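Local coordinates for toxin secretion ATP-binding protein (Vibrio parahaemolyticus RIMD 2210633, PDB 3B79) that probably uses ATP hydrolysis to drive export across the cell membrane, and is represented here by its N-terminal peptidase C39-like domain, at residues G37-T40 / P41-P45; E63-S67 / L68-A72; E95-T98 / L99-M103. All blocks are in the same frame, centred on the assembly; numbering follows the deposited sequence.

Overall arrangement
The three contacts follow one another along the chain without overlap, all inside the single peptidase C39-like domain, an antiparallel sheet with helices packed against it. Contact 1 leads into helix 44-51. Contact 2 belongs to the connection between strands 53-59 and 72-76, while contact 3 lies where strand 93-97 gives way to the loop before strand 106-109. Contacts 1 and 2 lie on opposite sides of the chain's centre, about 21 Å apart; contact 3 is about 18 Å from contact 1 and about 17 Å from contact 2, centre to centre. Nearest atoms stay about 7 to 8 Å apart, yet contacts 1 and 3 share helix 7-18, contacts 1 and 2 strand 120-126, and contacts 2 and 3 strand 80-88.

Contact 1 (G37-T40 / P41-P45); sequences GKLT and PFLLP
T40 meets F42, L43 and L44 in a serine/threonine (ST) turn superposed on a type I beta-turn, which leads the chain into helix 44-51 of this C39-like, papain-like alpha+beta domain. The carbonyl of T40 is the chief acceptor. L43 N approaches T40 O to 3.0 Å, with an angle of 144° at the hydrogen and the donor standing well above the carbonyl plane. L44 N adds a weak bond to the same oxygen, 3.2 Å from T40 O, so two successive amides share one acceptor. The hydroxyl takes the amide before them: F42 N lies 3.2 Å from T40 OG1, a weak and rather bent bond. It is possible because chi1 of 68° lodges OG1 between the backbone N and the carbonyl carbon, facing the residues that follow. Proline suits position 41 because its nitrogen has no hydrogen needing an acceptor and its ring holds phi near the helical value; its CD, next to T40 CB, also favours the extended backbone of T40.

Not every donor is paired: T40 N is buried by the turn and has no partner in the model. Beyond the turn, L39 N is bonded to OD2 of D6, and F42 O receives NH2 of R46.

L39 supplies the apolar side. In the conformers described for L43 and L44, each one of two, L39 CD2 comes within 3.9 Å of L43 CB, the two side chains passing at a slant, and the branched L39 also reaches L8 and L9 of helix 7-18. L44 touches L12 of that helix and F122 of strand 120-126. The exposed F42 ring presents its edge to the threonine hydroxyl: T40 OG1 lies in the ring plane, 3.6 Å from F42 CD2.

Contact 2 (E63-S67 / L68-A72); sequences EKISS and LILPA
S66 and S67 each offer a backbone carbonyl to the amide three residues on. I69 N binds S66 O at 3.1 Å. L70 N binds S67 O at 3.0 Å, and both bonds are nearly straight at the hydrogen. In each, the donor stands above the carbonyl plane, the chain winding tightly through two overlapping type I turns.

A side-chain bond reinforces the first of them. L68 N lies 3.0 Å from S66 OG, an ST turn for which serine is apt, being short enough for its hydroxyl to reach an amide two residues ahead. In the conformer described, one of two for this serine, OG is anti to the backbone N (chi1 175°), which also brings it to 3.2 Å from L68 CB. These turns make a short 3-10 bend in the connection between strands 53-59 and 72-76, and a cis peptide before P71 redirects the chain into the second strand.

The remaining interactions are apolar. I65 CG2 touches I69 CD1 at 3.8 Å, the two side chains crossing at about a right angle; isoleucine suits both places, its branched chain offering methyls for this packing. L70 CD2 comes to 4.0 Å from the same methyl, I65 CG2. Both isoleucines also touch Y121 of strand 120-126, while L70 extends to L84 of strand 80-88.

Contact 3 (E95-T98 / L99-M103); sequences EVTT and LESGM
The hydroxyl of T98 is held from two directions. S101 N donates to T98 OG1 over 3.0 Å, with an angle of 156°, and the hydroxyl in turn donates to E100 OE1, also 3.0 Å from T98 OG1. The carboxylate oxygen is met on its anti side, a little out of its plane, and the bend in the glutamate chain at chi2 brings it back over the threonine. It is the first torsion of T98 (chi1 68°) that turns OG1 to where S101 N can reach it.

S101 returns the bond: T98 N points almost straight at S101 OG, 2.9 Å away at 167°. This exchange, side chain to backbone in both directions, has the pattern of a capping box, although no regular helix follows, only one turn of helical backbone. Serine suits the place because its hydroxyl can accept here and still bond to V104 O. The turn closes with G102 N 2.9 Å from T98 O, approaching nearly in line with the carbonyl. Glycine then accommodates the positive phi with which the chain reverses.

T97 contributes its methyl, CG2 lying 3.2 Å from G102 O, while its hydroxyl is bonded to ND2 of N85. Threonine thus presents a polar branch to the sheet and an apolar one to the loop. The turn follows strand 93-97, which pairs with strands 80-88 and 106-109; S101 touches I106 of the latter, and L99 and the selenomethionine M103 reach helix 7-18 at N10.

Contact 1 (G37-T40 / P41-P45)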
loop_
_atom_site.group_PDB
_atom_site.type_symbol
_atom_site.label_atom_id
_atom_site.label_comp_id
_atom_site.label_asym_id
_atom_site.label_seq_id
_atom_site.Cartn_x
_atom_site.Cartn_y
_atom_site.Cartn_z
ATOM N N GLY A 37 -15.492 -2.638 9.029
ATOM C CA GLY A 37 -14.566 -3.751 9.154
ATOM C C GLY A 37 -13.212 -3.585 8.477
ATOM O O GLY A 37 -12.492 -4.566 8.316
ATOM N N LYS A 38 -12.878 -2.354 8.083
ATOM C CA LYS A 38 -11.693 -2.093 7.268
ATOM C C LYS A 38 -10.814 -0.986 7.853
ATOM O O LYS A 38 -11.268 -0.037 8.517
ATOM C CB LYS A 38 -12.099 -1.655 5.872
ATOM C CG LYS A 38 -12.841 -2.725 5.020
ATOM C CD LYS A 38 -13.145 -2.146 3.639
ATOM C CE LYS A 38 -13.920 -3.101 2.697
ATOM N NZ LYS A 38 -14.252 -2.402 1.372
ATOM N N LEU A 39 -9.531 -1.115 7.559
ATOM C CA LEU A 39 -8.599 -0.019 7.813
ATOM C C LEU A 39 -8.924 1.194 6.933
ATOM O O LEU A 39 -9.521 1.067 5.851
ATOM C CB LEU A 39 -7.175 -0.476 7.518
ATOM C CG LEU A 39 -6.492 -1.360 8.550
ATOM C CD1 LEU A 39 -5.105 -1.697 8.036
ATOM C CD2 LEU A 39 -6.343 -0.644 9.886
ATOM N N THR A 40 -8.546 2.370 7.422
ATOM C CA THR A 40 -8.625 3.607 6.627
ATOM C C THR A 40 -7.251 4.257 6.717
ATOM O O THR A 40 -6.434 3.862 7.533
ATOM C CB THR A 40 -9.659 4.565 7.235
ATOM O OG1 THR A 40 -9.126 5.008 8.485
ATOM C CG2 THR A 40 -10.991 3.876 7.425
ATOM N N PRO A 41 -7.013 5.293 5.899
ATOM C CA PRO A 41 -5.742 6.005 6.008
ATOM C C PRO A 41 -5.462 6.575 7.412
ATOM O O PRO A 41 -4.306 6.706 7.810
ATOM C CB PRO A 41 -5.860 7.120 4.959
ATOM C CG PRO A 41 -6.771 6.499 3.904
ATOM C CD PRO A 41 -7.827 5.787 4.763
ATOM N N PHE A 42 -6.530 6.891 8.144
ATOM C CA PHE A 42 -6.341 7.414 9.498
ATOM C C PHE A 42 -5.778 6.416 10.469
ATOM O O PHE A 42 -5.122 6.808 11.446
ATOM C CB PHE A 42 -7.695 7.931 10.054
ATOM C CG PHE A 42 -8.321 8.970 9.173
ATOM C CD1 PHE A 42 -8.035 10.338 9.369
ATOM C CD2 PHE A 42 -9.227 8.594 8.178
ATOM C CE1 PHE A 42 -8.588 11.295 8.521
ATOM C CE2 PHE A 42 -9.811 9.558 7.330
ATOM C CZ PHE A 42 -9.473 10.919 7.526
ATOM N N LEU A 43 -6.061 5.127 10.260
ATOM C CA LEU A 43 -5.632 4.082 11.195
ATOM C C LEU A 43 -4.331 3.410 10.790
ATOM O O LEU A 43 -3.749 2.675 11.569
ATOM C CB LEU A 43 -6.686 2.976 11.283
ATOM C CG LEU A 43 -7.786 3.158 12.311
ATOM C CD1 LEU A 43 -8.482 4.525 12.200
ATOM C CD2 LEU A 43 -8.775 2.049 12.107
ATOM N N LEU A 44 -3.939 3.593 9.536
ATOM C CA LEU A 44 -2.832 2.829 8.951
ATOM C C LEU A 44 -1.488 3.052 9.659
ATOM O O LEU A 44 -0.700 2.113 9.798
ATOM C CB LEU A 44 -2.729 3.093 7.436
ATOM C CG LEU A 44 -1.572 2.384 6.708
ATOM C CD1 LEU A 44 -1.878 0.915 6.693
ATOM C CD2 LEU A 44 -1.331 2.902 5.296
ATOM N N PRO A 45 -1.185 4.290 10.083
ATOM C CA PRO A 45 0.054 4.399 10.874
ATOM C C PRO A 45 0.068 3.519 12.123
ATOM O O PRO A 45 1.100 2.925 12.423
ATOM C CB PRO A 45 0.135 5.899 11.221
ATOM C CG PRO A 45 -0.531 6.549 10.038
ATOM C CD PRO A 45 -1.726 5.619 9.738
#

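Contact 2 (E63-S67 / L68-A72)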
loop_
_atom_site.group_PDB
_atom_site.type_symbol
_atom_site.label_atom_id
_atom_site.label_comp_id
_atom_site.label_asym_id
_atom_site.label_seq_id
_atom_site.Cartn_x
_atom_site.Cartn_y
_atom_site.Cartn_z
ATOM N N GLU A 63 4.487 10.277 -10.680
ATOM C CA GLU A 63 5.801 10.227 -11.345
ATOM C C GLU A 63 6.877 10.988 -10.567
ATOM O O GLU A 63 8.054 10.977 -10.980
ATOM C CB GLU A 63 5.681 10.769 -12.767
ATOM C CG GLU A 63 4.794 9.781 -13.614
ATOM C CD GLU A 63 4.578 10.220 -15.053
ATOM O OE1 GLU A 63 5.291 11.120 -15.543
ATOM O OE2 GLU A 63 3.687 9.651 -15.714
ATOM N N LYS A 64 6.517 11.575 -9.419
ATOM C CA LYS A 64 7.494 12.212 -8.538
ATOM C C LYS A 64 7.903 11.326 -7.368
ATOM O O LYS A 64 8.819 11.680 -6.615
ATOM C CB LYS A 64 6.955 13.557 -8.029
ATOM C CG LYS A 64 6.614 14.548 -9.172
ATOM C CD LYS A 64 7.761 14.969 -9.975
ATOM C CE LYS A 64 7.506 16.164 -10.857
ATOM N NZ LYS A 64 7.492 15.735 -12.232
ATOM N N ILE A 65 7.260 10.178 -7.215
ATOM C CA ILE A 65 7.594 9.251 -6.117
ATOM C C ILE A 65 8.921 8.545 -6.508
ATOM O O ILE A 65 9.012 7.963 -7.598
ATOM C CB ILE A 65 6.427 8.229 -5.860
ATOM C CG1 ILE A 65 5.144 8.977 -5.431
ATOM C CG2 ILE A 65 6.875 7.203 -4.807
ATOM C CD1 ILE A 65 3.960 8.070 -5.312
ATOM N N SER A 66 9.932 8.627 -5.632
ATOM C CA SER A 66 11.244 7.998 -5.892
ATOM C C SER A 66 11.162 6.471 -5.861
ATOM O O SER A 66 10.616 5.892 -4.924
ATOM C CB SER A 66 12.255 8.435 -4.812
ATOM O OG SER A 66 13.521 7.758 -4.937
ATOM N N SER A 67 11.821 5.843 -6.828
ATOM C CA SER A 67 11.984 4.397 -6.779
ATOM C C SER A 67 12.595 3.954 -5.452
ATOM O O SER A 67 12.275 2.894 -4.918
ATOM C CB SER A 67 12.838 3.940 -7.954
ATOM O OG SER A 67 14.145 4.397 -7.832
ATOM N N LEU A 68 13.475 4.797 -4.905
ATOM C CA LEU A 68 14.227 4.450 -3.711
ATOM C C LEU A 68 13.343 4.137 -2.519
ATOM O O LEU A 68 13.761 3.354 -1.643
ATOM C CB LEU A 68 15.204 5.581 -3.303
ATOM C CG LEU A 68 16.426 5.683 -4.217
ATOM C CD1 LEU A 68 17.207 6.934 -4.078
ATOM C CD2 LEU A 68 17.350 4.563 -3.792
ATOM N N ILE A 69 12.115 4.700 -2.465
ATOM C CA ILE A 69 11.311 4.460 -1.255
ATOM C C ILE A 69 10.390 3.263 -1.394
ATOM O O ILE A 69 9.726 2.884 -0.408
ATOM C CB ILE A 69 10.430 5.700 -0.878
ATOM C CG1 ILE A 69 9.267 5.953 -1.855
ATOM C CG2 ILE A 69 11.307 6.904 -0.621
ATOM C CD1 ILE A 69 8.149 6.771 -1.225
ATOM N N LEU A 70 10.372 2.644 -2.568
ATOM C CA LEU A 70 9.385 1.594 -2.806
ATOM C C LEU A 70 9.792 0.322 -2.051
ATOM O O LEU A 70 10.979 0.087 -1.844
ATOM C CB LEU A 70 9.280 1.389 -4.306
ATOM C CG LEU A 70 8.797 2.634 -5.069
ATOM C CD1 LEU A 70 8.706 2.289 -6.594
ATOM C CD2 LEU A 70 7.491 3.214 -4.572
ATOM N N PRO A 71 8.834 -0.530 -1.663
ATOM C CA PRO A 71 7.387 -0.410 -1.971
ATOM C C PRO A 71 6.674 0.661 -1.121
ATOM O O PRO A 71 6.958 0.834 0.081
ATOM C CB PRO A 71 6.840 -1.805 -1.598
ATOM C CG PRO A 71 7.791 -2.305 -0.535
ATOM C CD PRO A 71 9.195 -1.807 -1.001
ATOM N N ALA A 72 5.748 1.359 -1.770
ATOM C CA ALA A 72 4.904 2.381 -1.108
ATOM C C ALA A 72 3.457 1.953 -1.201
ATOM O O ALA A 72 3.107 1.072 -2.012
ATOM C CB ALA A 72 5.087 3.716 -1.771
#

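Contact 3 (E95-T98 / L99-M103)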
loop_
_atom_site.group_PDB
_atom_site.type_symbol
_atom_site.label_atom_id
_atom_site.label_comp_id
_atom_site.label_asym_id
_atom_site.label_seq_id
_atom_site.Cartn_x
_atom_site.Cartn_y
_atom_site.Cartn_z
ATOM N N GLU A 95 4.591 -1.754 -11.735
ATOM C CA GLU A 95 4.398 -3.003 -11.041
ATOM C C GLU A 95 3.722 -2.682 -9.719
ATOM O O GLU A 95 4.211 -1.821 -8.960
ATOM C CB GLU A 95 5.717 -3.726 -10.803
ATOM C CG GLU A 95 5.601 -5.215 -10.594
ATOM C CD GLU A 95 5.444 -6.001 -11.889
ATOM O OE1 GLU A 95 5.105 -7.194 -11.805
ATOM O OE2 GLU A 95 5.584 -5.432 -12.979
ATOM N N VAL A 96 2.566 -3.304 -9.516
ATOM C CA VAL A 96 1.731 -3.045 -8.348
ATOM C C VAL A 96 1.278 -4.347 -7.708
ATOM O O VAL A 96 1.241 -5.396 -8.381
ATOM C CB VAL A 96 0.464 -2.197 -8.701
ATOM C CG1 VAL A 96 0.883 -0.804 -9.139
ATOM C CG2 VAL A 96 -0.360 -2.905 -9.778
ATOM N N THR A 97 0.909 -4.316 -6.430
ATOM C CA THR A 97 0.327 -5.485 -5.795
ATOM C C THR A 97 -1.046 -5.045 -5.352
ATOM O O THR A 97 -1.184 -4.093 -4.570
ATOM C CB THR A 97 1.190 -5.980 -4.630
ATOM O OG1 THR A 97 2.535 -6.140 -5.081
ATOM C CG2 THR A 97 0.734 -7.319 -4.091
ATOM N N THR A 98 -2.073 -5.730 -5.853
ATOM C CA THR A 98 -3.448 -5.281 -5.649
ATOM C C THR A 98 -4.223 -6.279 -4.812
ATOM O O THR A 98 -3.781 -7.405 -4.574
ATOM C CB THR A 98 -4.172 -5.093 -6.987
ATOM O OG1 THR A 98 -4.362 -6.385 -7.604
ATOM C CG2 THR A 98 -3.365 -4.186 -7.929
ATOM N N LEU A 99 -5.444 -5.901 -4.387
ATOM C CA LEU A 99 -6.237 -6.844 -3.652
ATOM C C LEU A 99 -6.499 -8.123 -4.475
ATOM O O LEU A 99 -6.475 -9.237 -3.918
ATOM C CB LEU A 99 -7.568 -6.184 -3.292
ATOM C CG LEU A 99 -8.411 -6.902 -2.255
ATOM C CD1 LEU A 99 -7.680 -7.110 -0.937
ATOM C CD2 LEU A 99 -9.707 -6.086 -1.997
ATOM N N GLU A 100 -6.688 -7.959 -5.790
ATOM C CA GLU A 100 -6.945 -9.136 -6.642
ATOM C C GLU A 100 -5.700 -9.967 -6.874
ATOM O O GLU A 100 -5.799 -11.198 -6.920
ATOM C CB GLU A 100 -7.500 -8.691 -7.995
ATOM C CG GLU A 100 -8.758 -7.856 -7.883
ATOM C CD GLU A 100 -8.489 -6.330 -7.940
ATOM O OE1 GLU A 100 -7.366 -5.877 -7.646
ATOM O OE2 GLU A 100 -9.420 -5.588 -8.297
ATOM N N SER A 101 -4.530 -9.330 -6.977
ATOM C CA SER A 101 -3.283 -10.089 -7.204
ATOM C C SER A 101 -2.784 -10.725 -5.913
ATOM O O SER A 101 -1.911 -11.602 -5.941
ATOM C CB SER A 101 -2.201 -9.246 -7.898
ATOM O OG SER A 101 -1.523 -8.367 -7.005
ATOM N N GLY A 102 -3.291 -10.246 -4.772
ATOM C CA GLY A 102 -2.993 -10.826 -3.476
ATOM C C GLY A 102 -1.632 -10.372 -2.977
ATOM O O GLY A 102 -1.455 -9.208 -2.610
HETATM N N MSE A 103 -0.666 -11.296 -3.005
HETATM C CA MSE A 103 0.693 -11.040 -2.636
HETATM C C MSE A 103 1.639 -11.029 -3.835
HETATM O O MSE A 103 2.841 -10.868 -3.634
HETATM C CB MSE A 103 1.165 -12.108 -1.628
HETATM C CG MSE A 103 0.429 -12.100 -0.287
HETATM SE SE MSE A 103 0.823 -10.463 0.759
HETATM C CE MSE A 103 -0.933 -9.701 0.779
#